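Endoglucanase, glycoside hydrolase family 5 protein (Cytophaga hutchinsonii, PDB 5IHS) probably hydrolyses internal beta-1,4-glucosidic bonds of cellulose, and may be among the periplasmic endoglucanases the bacterium needs to live on crystalline cellulose. Local coordinates at residues E30-L35 against G117-I122. Numbering follows the deposited sequence.
Sequences EKYGKL and GIYVII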
# COMPACT_ATOMS: atom_id res chain seq x y z
N GLU A 30 2.65 -9.81 -16.00
CA GLU A 30 2.21 -10.62 -17.14
C GLU A 30 1.42 -11.84 -16.69
O GLU A 30 0.46 -12.25 -17.35
CB GLU A 30 3.41 -11.02 -18.01
CG GLU A 30 3.93 -9.86 -18.83
CD GLU A 30 5.24 -10.15 -19.53
OE1 GLU A 30 5.88 -11.17 -19.24
OE2 GLU A 30 5.65 -9.32 -20.38
N LYS A 31 1.80 -12.43 -15.55
CA LYS A 31 1.08 -13.59 -15.03
C LYS A 31 -0.36 -13.26 -14.67
O LYS A 31 -1.29 -13.96 -15.08
CB LYS A 31 1.83 -14.17 -13.82
CG LYS A 31 1.16 -15.38 -13.18
CD LYS A 31 1.85 -15.79 -11.88
CE LYS A 31 1.18 -16.97 -11.21
NZ LYS A 31 1.32 -18.24 -11.97
N TYR A 32 -0.57 -12.21 -13.87
CA TYR A 32 -1.90 -11.93 -13.35
C TYR A 32 -2.68 -10.92 -14.19
O TYR A 32 -3.92 -10.96 -14.20
CB TYR A 32 -1.82 -11.42 -11.91
CG TYR A 32 -1.37 -12.43 -10.87
CD1 TYR A 32 -1.89 -13.72 -10.84
CD2 TYR A 32 -0.45 -12.08 -9.90
CE1 TYR A 32 -1.50 -14.63 -9.85
CE2 TYR A 32 -0.05 -12.97 -8.93
CZ TYR A 32 -0.57 -14.23 -8.90
OH TYR A 32 -0.14 -15.08 -7.89
N GLY A 33 -1.98 -9.99 -14.85
CA GLY A 33 -2.62 -9.02 -15.72
C GLY A 33 -3.37 -7.93 -14.97
O GLY A 33 -3.05 -7.55 -13.84
N LYS A 34 -4.39 -7.40 -15.64
CA LYS A 34 -5.22 -6.35 -15.06
C LYS A 34 -5.96 -6.89 -13.85
O LYS A 34 -6.52 -7.98 -13.88
CB LYS A 34 -6.24 -5.89 -16.10
CG LYS A 34 -5.67 -5.13 -17.28
CD LYS A 34 -6.77 -4.80 -18.29
CE LYS A 34 -6.30 -3.90 -19.40
NZ LYS A 34 -7.42 -3.63 -20.33
N LEU A 35 -5.99 -6.08 -12.79
CA LEU A 35 -6.65 -6.43 -11.54
C LEU A 35 -8.02 -5.77 -11.45
O LEU A 35 -8.26 -4.68 -11.98
CB LEU A 35 -5.79 -5.97 -10.36
CG LEU A 35 -4.37 -6.52 -10.35
CD1 LEU A 35 -3.62 -5.94 -9.15
CD2 LEU A 35 -4.32 -8.03 -10.33
N GLY A 117 8.09 -5.32 -13.98
CA GLY A 117 6.93 -6.18 -14.03
C GLY A 117 6.29 -6.52 -12.70
O GLY A 117 5.76 -7.63 -12.57
N ILE A 118 6.27 -5.59 -11.74
CA ILE A 118 5.53 -5.78 -10.50
C ILE A 118 4.49 -4.67 -10.37
O ILE A 118 4.51 -3.67 -11.09
CB ILE A 118 6.44 -5.89 -9.25
CG1 ILE A 118 7.19 -4.58 -8.95
CG2 ILE A 118 7.41 -7.05 -9.42
CD1 ILE A 118 7.86 -4.57 -7.59
N TYR A 119 3.56 -4.86 -9.44
CA TYR A 119 2.51 -3.87 -9.19
C TYR A 119 3.06 -2.74 -8.33
O TYR A 119 4.06 -2.89 -7.61
CB TYR A 119 1.28 -4.54 -8.56
CG TYR A 119 0.62 -5.53 -9.51
CD1 TYR A 119 -0.29 -5.10 -10.47
CD2 TYR A 119 0.94 -6.88 -9.48
CE1 TYR A 119 -0.86 -5.99 -11.37
CE2 TYR A 119 0.37 -7.78 -10.36
CZ TYR A 119 -0.51 -7.33 -11.31
OH TYR A 119 -1.03 -8.26 -12.20
N VAL A 120 2.39 -1.58 -8.40
CA VAL A 120 2.84 -0.40 -7.67
C VAL A 120 1.63 0.36 -7.16
O VAL A 120 0.68 0.61 -7.91
CB VAL A 120 3.77 0.49 -8.52
CG1 VAL A 120 3.12 0.93 -9.81
CG2 VAL A 120 4.25 1.70 -7.71
N ILE A 121 1.68 0.74 -5.88
CA ILE A 121 0.65 1.57 -5.25
C ILE A 121 1.13 3.01 -5.23
O ILE A 121 2.19 3.30 -4.68
CB ILE A 121 0.34 1.09 -3.83
CG1 ILE A 121 -0.16 -0.35 -3.82
CG2 ILE A 121 -0.68 2.01 -3.18
CD1 ILE A 121 -0.13 -0.99 -2.45
N ILE A 122 0.32 3.89 -5.81
CA ILE A 122 0.54 5.33 -5.75
C ILE A 122 -0.25 5.83 -4.54
O ILE A 122 -1.47 5.95 -4.62
CB ILE A 122 0.10 6.03 -7.04
CG1 ILE A 122 0.90 5.51 -8.24
CG2 ILE A 122 0.22 7.55 -6.91
CD1 ILE A 122 0.38 6.01 -9.57
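A single tyrosine hydroxyl, hydrogen-bonded to a backbone carbonyl, joins the bottom of a barrel strand to the N-terminal segment packed beneath that end: Tyr119, first residue of strand 119-125, meets the turn from helix 28-32 into strand 35-38. Its OH donates to Gly33 O at 2.7 Å, in the carbonyl plane on a lone pair; the approach is bent, 132° at the oxygen. The oxygen lies at the ring edge, in the ring plane. Gly33, with positive phi, ends the helix and turns this carbonyl to the barrel. Tyr32 CB sits 3.3 Å from Tyr119 OH, so the hydroxyl is wedged against the last helical residue. Over one face of the Tyr119 ring comes Leu35, its CD1 3.9 Å from the centroid in a CH-pi contact, while CD2 leans over the phenol end, 3.8 Å from OH. The fold is the eight-stranded parallel TIM barrel of family 5, and 35-38 pairs with 41-44 in a small antiparallel hairpin beneath it. With CG anti to its carbonyl carbon (chi1 -65°), Tyr119 directs its ring away from helix 99-116, toward the turn at Gly33. A phenylalanine here would probably leave the buried Gly33 carbonyl without this hydrogen bond and the turn less firmly held to the strand. Leu52 also touches Tyr119, whose backbone bonds to Thr82 and Val84 reach strand 83-89 and the residue just before it.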